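Local atomic coordinates of hypothetical protein (Fusobacterium nucleatum subsp. nucleatum, PDB entry 2GSL), a protein that binds magnesium and might be a ribonuclease of the Mini-III (MrnC) family involved in RNA processing. Residues A54-L68 against C91-I105. Residues are numbered along the deposited sequence; the frame is centred on the assembly and turned at random.
With MG (magnesium ion), chain G.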
loop_
_atom_site.group_PDB
_atom_site.type_symbol
_atom_site.label_atom_id
_atom_site.label_comp_id
_atom_site.label_asym_id
_atom_site.label_seq_id
_atom_site.Cartn_x
_atom_site.Cartn_y
_atom_site.Cartn_z
ATOM N N ALA A 54 10.891 5.162 9.377
ATOM C CA ALA A 54 11.836 6.115 8.791
ATOM C C ALA A 54 13.304 5.729 8.975
ATOM O O ALA A 54 14.096 5.842 8.030
ATOM C CB ALA A 54 11.592 7.518 9.341
ATOM N N LYS A 55 13.674 5.263 10.165
ATOM C CA LYS A 55 15.069 4.881 10.393
ATOM C C LYS A 55 15.550 3.842 9.386
ATOM O O LYS A 55 16.658 3.962 8.846
ATOM C CB LYS A 55 15.276 4.349 11.816
ATOM C CG LYS A 55 15.158 5.416 12.894
ATOM C CD LYS A 55 15.283 4.812 14.279
ATOM C CE LYS A 55 16.736 4.444 14.612
ATOM N NZ LYS A 55 17.615 5.664 14.728
ATOM N N TYR A 56 14.727 2.829 9.123
ATOM C CA TYR A 56 15.121 1.793 8.175
ATOM C C TYR A 56 15.146 2.308 6.731
ATOM O O TYR A 56 16.163 2.198 6.046
ATOM C CB TYR A 56 14.208 0.565 8.295
ATOM C CG TYR A 56 14.748 -0.650 7.564
ATOM C CD1 TYR A 56 14.440 -0.869 6.224
ATOM C CD2 TYR A 56 15.633 -1.533 8.191
ATOM C CE1 TYR A 56 14.997 -1.920 5.521
ATOM C CE2 TYR A 56 16.200 -2.594 7.493
ATOM C CZ TYR A 56 15.880 -2.778 6.152
ATOM O OH TYR A 56 16.468 -3.794 5.426
ATOM N N GLN A 57 14.049 2.881 6.254
ATOM C CA GLN A 57 14.061 3.377 4.883
ATOM C C GLN A 57 15.303 4.247 4.666
ATOM O O GLN A 57 15.887 4.247 3.577
ATOM C CB GLN A 57 12.806 4.183 4.591
ATOM C CG GLN A 57 11.605 3.669 5.312
ATOM C CD GLN A 57 10.323 4.076 4.645
ATOM O OE1 GLN A 57 10.048 3.655 3.521
ATOM N NE2 GLN A 57 9.521 4.897 5.324
ATOM N N SER A 58 15.715 4.970 5.710
ATOM C CA SER A 58 16.892 5.841 5.647
ATOM C C SER A 58 18.172 5.051 5.367
ATOM O O SER A 58 19.054 5.513 4.637
ATOM C CB SER A 58 17.051 6.629 6.958
ATOM O OG SER A 58 18.239 7.418 6.942
ATOM N N LEU A 59 18.285 3.868 5.958
ATOM C CA LEU A 59 19.463 3.053 5.716
ATOM C C LEU A 59 19.401 2.622 4.271
ATOM O O LEU A 59 20.418 2.600 3.579
ATOM C CB LEU A 59 19.471 1.814 6.607
ATOM C CG LEU A 59 19.823 2.032 8.081
ATOM C CD1 LEU A 59 19.843 0.688 8.806
ATOM C CD2 LEU A 59 21.192 2.714 8.181
ATOM N N ILE A 60 18.199 2.283 3.815
ATOM C CA ILE A 60 18.030 1.863 2.440
ATOM C C ILE A 60 18.502 2.966 1.512
ATOM O O ILE A 60 19.416 2.770 0.711
ATOM C CB ILE A 60 16.556 1.547 2.111
ATOM C CG1 ILE A 60 16.095 0.331 2.911
ATOM C CG2 ILE A 60 16.400 1.275 0.615
ATOM C CD1 ILE A 60 16.856 -0.937 2.585
ATOM N N TYR A 61 17.888 4.138 1.632
ATOM C CA TYR A 61 18.259 5.263 0.781
ATOM C C TYR A 61 19.777 5.450 0.738
ATOM O O TYR A 61 20.373 5.430 -0.330
ATOM C CB TYR A 61 17.550 6.538 1.266
ATOM C CG TYR A 61 17.954 7.801 0.542
ATOM C CD1 TYR A 61 19.066 8.524 0.947
ATOM C CD2 TYR A 61 17.239 8.259 -0.563
ATOM C CE1 TYR A 61 19.464 9.668 0.275
ATOM C CE2 TYR A 61 17.627 9.406 -1.253
ATOM C CZ TYR A 61 18.746 10.105 -0.828
ATOM O OH TYR A 61 19.177 11.225 -1.510
ATOM N N LYS A 62 20.408 5.592 1.894
ATOM C CA LYS A 62 21.847 5.787 1.920
ATOM C C LYS A 62 22.661 4.646 1.318
ATOM O O LYS A 62 23.805 4.854 0.909
ATOM C CB LYS A 62 22.296 6.089 3.346
ATOM C CG LYS A 62 21.662 7.365 3.860
ATOM C CD LYS A 62 21.812 7.554 5.358
ATOM C CE LYS A 62 23.226 7.872 5.763
ATOM N NZ LYS A 62 23.269 8.256 7.197
ATOM N N LYS A 63 22.077 3.453 1.234
ATOM C CA LYS A 63 22.786 2.313 0.659
ATOM C C LYS A 63 22.579 2.168 -0.845
ATOM O O LYS A 63 23.315 1.428 -1.497
ATOM C CB LYS A 63 22.372 1.007 1.352
ATOM C CG LYS A 63 22.782 0.923 2.830
ATOM C CD LYS A 63 22.256 -0.348 3.489
ATOM C CE LYS A 63 22.970 -1.602 2.978
ATOM N NZ LYS A 63 24.382 -1.728 3.483
ATOM N N ILE A 64 21.594 2.870 -1.403
ATOM C CA ILE A 64 21.347 2.768 -2.840
ATOM C C ILE A 64 21.567 4.060 -3.615
ATOM O O ILE A 64 22.132 4.037 -4.701
ATOM C CB ILE A 64 19.913 2.263 -3.141
ATOM C CG1 ILE A 64 18.881 3.267 -2.644
ATOM C CG2 ILE A 64 19.683 0.926 -2.489
ATOM C CD1 ILE A 64 17.459 2.846 -2.958
ATOM N N ILE A 65 21.123 5.175 -3.043
ATOM C CA ILE A 65 21.227 6.513 -3.644
ATOM C C ILE A 65 22.370 6.755 -4.653
ATOM O O ILE A 65 22.146 7.329 -5.726
ATOM C CB ILE A 65 21.315 7.587 -2.527
ATOM C CG1 ILE A 65 21.326 8.992 -3.125
ATOM C CG2 ILE A 65 22.573 7.366 -1.696
ATOM C CD1 ILE A 65 20.128 9.315 -3.967
ATOM N N ASN A 66 23.582 6.323 -4.311
ATOM C CA ASN A 66 24.740 6.512 -5.182
ATOM C C ASN A 66 24.754 5.600 -6.407
ATOM O O ASN A 66 25.551 5.803 -7.319
ATOM C CB ASN A 66 26.031 6.299 -4.392
ATOM C CG ASN A 66 26.052 7.074 -3.094
ATOM O OD1 ASN A 66 26.210 8.296 -3.083
ATOM N ND2 ASN A 66 25.869 6.360 -1.982
ATOM N N ASP A 67 23.888 4.596 -6.442
ATOM C CA ASP A 67 23.869 3.714 -7.597
ATOM C C ASP A 67 22.615 3.841 -8.471
ATOM O O ASP A 67 22.499 3.147 -9.478
ATOM C CB ASP A 67 24.063 2.251 -7.164
ATOM C CG ASP A 67 25.374 2.017 -6.403
ATOM O OD1 ASP A 67 26.383 2.694 -6.694
ATOM O OD2 ASP A 67 25.393 1.134 -5.515
ATOM N N LEU A 68 21.685 4.723 -8.102
ATOM C CA LEU A 68 20.450 4.916 -8.875
ATOM C C LEU A 68 20.645 5.815 -10.107
ATOM O O LEU A 68 21.444 6.750 -10.083
ATOM C CB LEU A 68 19.349 5.510 -7.982
ATOM C CG LEU A 68 18.515 4.565 -7.100
ATOM C CD1 LEU A 68 19.398 3.844 -6.120
ATOM C CD2 LEU A 68 17.449 5.357 -6.355
ATOM N N CYS A 91 12.978 9.222 14.870
ATOM C CA CYS A 91 14.214 9.440 14.136
ATOM C C CYS A 91 14.636 10.903 14.131
ATOM O O CYS A 91 14.096 11.711 14.883
ATOM C CB CYS A 91 14.062 8.923 12.698
ATOM S SG CYS A 91 12.670 9.626 11.768
ATOM N N THR A 92 15.613 11.234 13.289
ATOM C CA THR A 92 16.109 12.603 13.179
ATOM C C THR A 92 15.594 13.267 11.909
ATOM O O THR A 92 15.040 12.608 11.028
ATOM C CB THR A 92 17.648 12.656 13.128
ATOM O OG1 THR A 92 18.103 12.040 11.918
ATOM C CG2 THR A 92 18.256 11.936 14.323
ATOM N N VAL A 93 15.793 14.576 11.816
ATOM C CA VAL A 93 15.359 15.317 10.643
ATOM C C VAL A 93 15.938 14.685 9.376
ATOM O O VAL A 93 15.203 14.365 8.443
ATOM C CB VAL A 93 15.794 16.798 10.728
ATOM C CG1 VAL A 93 15.317 17.560 9.492
ATOM C CG2 VAL A 93 15.219 17.426 11.990
HETATM N N MSE A 94 17.255 14.495 9.359
HETATM C CA MSE A 94 17.938 13.904 8.211
HETATM C C MSE A 94 17.356 12.537 7.802
HETATM O O MSE A 94 17.133 12.281 6.619
HETATM C CB MSE A 94 19.430 13.745 8.522
HETATM C CG MSE A 94 20.263 13.281 7.341
HETATM SE SE MSE A 94 20.482 14.684 6.026
HETATM C CE MSE A 94 22.374 14.400 5.633
ATOM N N GLU A 95 17.116 11.672 8.783
ATOM C CA GLU A 95 16.580 10.341 8.530
ATOM C C GLU A 95 15.163 10.388 7.974
ATOM O O GLU A 95 14.811 9.640 7.054
ATOM C CB GLU A 95 16.608 9.511 9.815
ATOM C CG GLU A 95 18.010 9.317 10.356
ATOM C CD GLU A 95 18.070 8.460 11.606
ATOM O OE1 GLU A 95 19.203 8.157 12.040
ATOM O OE2 GLU A 95 17.005 8.089 12.155
ATOM N N TYR A 96 14.355 11.278 8.531
ATOM C CA TYR A 96 12.979 11.423 8.091
ATOM C C TYR A 96 12.976 11.875 6.628
ATOM O O TYR A 96 12.244 11.335 5.799
ATOM C CB TYR A 96 12.265 12.441 8.979
ATOM C CG TYR A 96 10.777 12.474 8.777
ATOM C CD1 TYR A 96 10.198 13.282 7.795
ATOM C CD2 TYR A 96 9.948 11.644 9.522
ATOM C CE1 TYR A 96 8.821 13.253 7.563
ATOM C CE2 TYR A 96 8.584 11.605 9.297
ATOM C CZ TYR A 96 8.024 12.404 8.319
ATOM O OH TYR A 96 6.670 12.307 8.087
ATOM N N LYS A 97 13.814 12.860 6.317
ATOM C CA LYS A 97 13.909 13.366 4.962
ATOM C C LYS A 97 14.313 12.239 4.007
ATOM O O LYS A 97 13.638 11.994 3.006
ATOM C CB LYS A 97 14.911 14.527 4.902
ATOM C CG LYS A 97 14.427 15.785 5.644
ATOM C CD LYS A 97 15.577 16.598 6.253
ATOM C CE LYS A 97 16.466 17.302 5.207
ATOM N NZ LYS A 97 15.936 18.614 4.691
ATOM N N GLU A 98 15.396 11.540 4.319
ATOM C CA GLU A 98 15.846 10.448 3.469
ATOM C C GLU A 98 14.781 9.365 3.368
ATOM O O GLU A 98 14.739 8.614 2.399
ATOM C CB GLU A 98 17.145 9.863 4.008
ATOM C CG GLU A 98 18.361 10.722 3.708
ATOM C CD GLU A 98 19.554 10.359 4.569
ATOM O OE1 GLU A 98 20.659 10.917 4.331
ATOM O OE2 GLU A 98 19.385 9.521 5.493
ATOM N N ALA A 99 13.907 9.304 4.366
ATOM C CA ALA A 99 12.835 8.323 4.362
ATOM C C ALA A 99 11.798 8.717 3.314
ATOM O O ALA A 99 11.184 7.868 2.654
ATOM C CB ALA A 99 12.189 8.250 5.742
ATOM N N THR A 100 11.599 10.021 3.182
ATOM C CA THR A 100 10.660 10.581 2.218
ATOM C C THR A 100 11.271 10.524 0.825
ATOM O O THR A 100 10.595 10.241 -0.156
ATOM C CB THR A 100 10.371 12.028 2.549
ATOM O OG1 THR A 100 9.880 12.105 3.892
ATOM C CG2 THR A 100 9.337 12.596 1.583
ATOM N N ALA A 101 12.562 10.806 0.754
ATOM C CA ALA A 101 13.255 10.779 -0.512
ATOM C C ALA A 101 13.175 9.358 -1.059
ATOM O O ALA A 101 12.984 9.150 -2.262
ATOM C CB ALA A 101 14.709 11.208 -0.329
ATOM N N LEU A 102 13.326 8.382 -0.167
ATOM C CA LEU A 102 13.258 6.982 -0.561
ATOM C C LEU A 102 11.845 6.660 -1.057
ATOM O O LEU A 102 11.685 6.057 -2.117
ATOM C CB LEU A 102 13.650 6.075 0.622
ATOM C CG LEU A 102 13.752 4.534 0.549
ATOM C CD1 LEU A 102 12.374 3.921 0.682
ATOM C CD2 LEU A 102 14.439 4.098 -0.711
ATOM N N GLU A 103 10.819 7.076 -0.321
ATOM C CA GLU A 103 9.450 6.796 -0.758
ATOM C C GLU A 103 9.095 7.599 -2.009
ATOM O O GLU A 103 8.149 7.270 -2.723
ATOM C CB GLU A 103 8.433 7.118 0.349
ATOM C CG GLU A 103 8.672 6.393 1.648
ATOM C CD GLU A 103 7.526 6.525 2.623
ATOM O OE1 GLU A 103 7.077 5.470 3.132
ATOM O OE2 GLU A 103 7.067 7.666 2.897
ATOM N N ALA A 104 9.855 8.654 -2.268
ATOM C CA ALA A 104 9.607 9.488 -3.425
ATOM C C ALA A 104 10.135 8.757 -4.644
ATOM O O ALA A 104 9.476 8.694 -5.680
ATOM C CB ALA A 104 10.306 10.829 -3.263
ATOM N N ILE A 105 11.333 8.203 -4.517
ATOM C CA ILE A 105 11.936 7.452 -5.608
ATOM C C ILE A 105 11.084 6.216 -5.916
ATOM O O ILE A 105 10.763 5.962 -7.070
ATOM C CB ILE A 105 13.357 7.011 -5.257
ATOM C CG1 ILE A 105 14.249 8.243 -5.135
ATOM C CG2 ILE A 105 13.876 6.056 -6.315
ATOM C CD1 ILE A 105 15.617 7.946 -4.575
HETATM MG MG MG G . 6.469 5.971 5.342
HETATM O O HOH W 1 5.264 7.881 4.979
HETATM O O HOH W 2 6.639 3.638 5.635
HETATM O O HOH W 3 5.056 5.945 7.218
#
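Tyr-61 and Leu-102 interlock where two helices of the all-helical ribonuclease III domain cross, a reciprocal knobs-into-holes pair. The axes of helix 54-64 and of the 93-105 part of helix 93-111 approach to 7.6 Å at 68°, and the CA atoms of Ser-58 and Ala-99 lie 4.9 Å apart, a spacing compatible with the small side chains there. The Tyr-61 ring, its CG anti to the backbone N (chi1 175°), enters the hole formed by Glu-98, Ala-101, Leu-102 and Ile-105; Glu-98 CA lies over one face of the ring, and CE2 comes within 3.6 Å of Ala-101 CB. In return, Leu-102 fits among Gln-57, Ile-60, Tyr-61 and Ile-64, with CD2 reaching Ile-60 CG2 and Ile-64 CD1. Trp-26 of helix 15-34 also packs on Leu-102. Inside this buried region Ser-58 OG bonds to Glu-98 OE2 at 2.8 Å, almost in line with the C-O bond, while Glu-98 OE1 is paired with Lys-80 of helix 70-80. Both carboxylate oxygens thus have partners.

The solvent side is looser. Lys-55, bent at its last two torsions, carries NZ to 3.6 Å from Glu-95 OE2, a long salt bridge at the exposed rim. The Lys-62 chain passes at a slant, its CG and CD against the Glu-98 carboxylate, while NZ stays 4.4 Å from OE2.

At the magnesium site, the metal is bound by Glu-103, three waters and Asp-23, the probable active-site residue. The Gln-57 amide stands nearly perpendicular (87°) to the Glu-103 carboxylate, and Gln-57 NE2 donates a weak hydrogen bond of 3.3 Å to the metal-bound Glu-103 OE1.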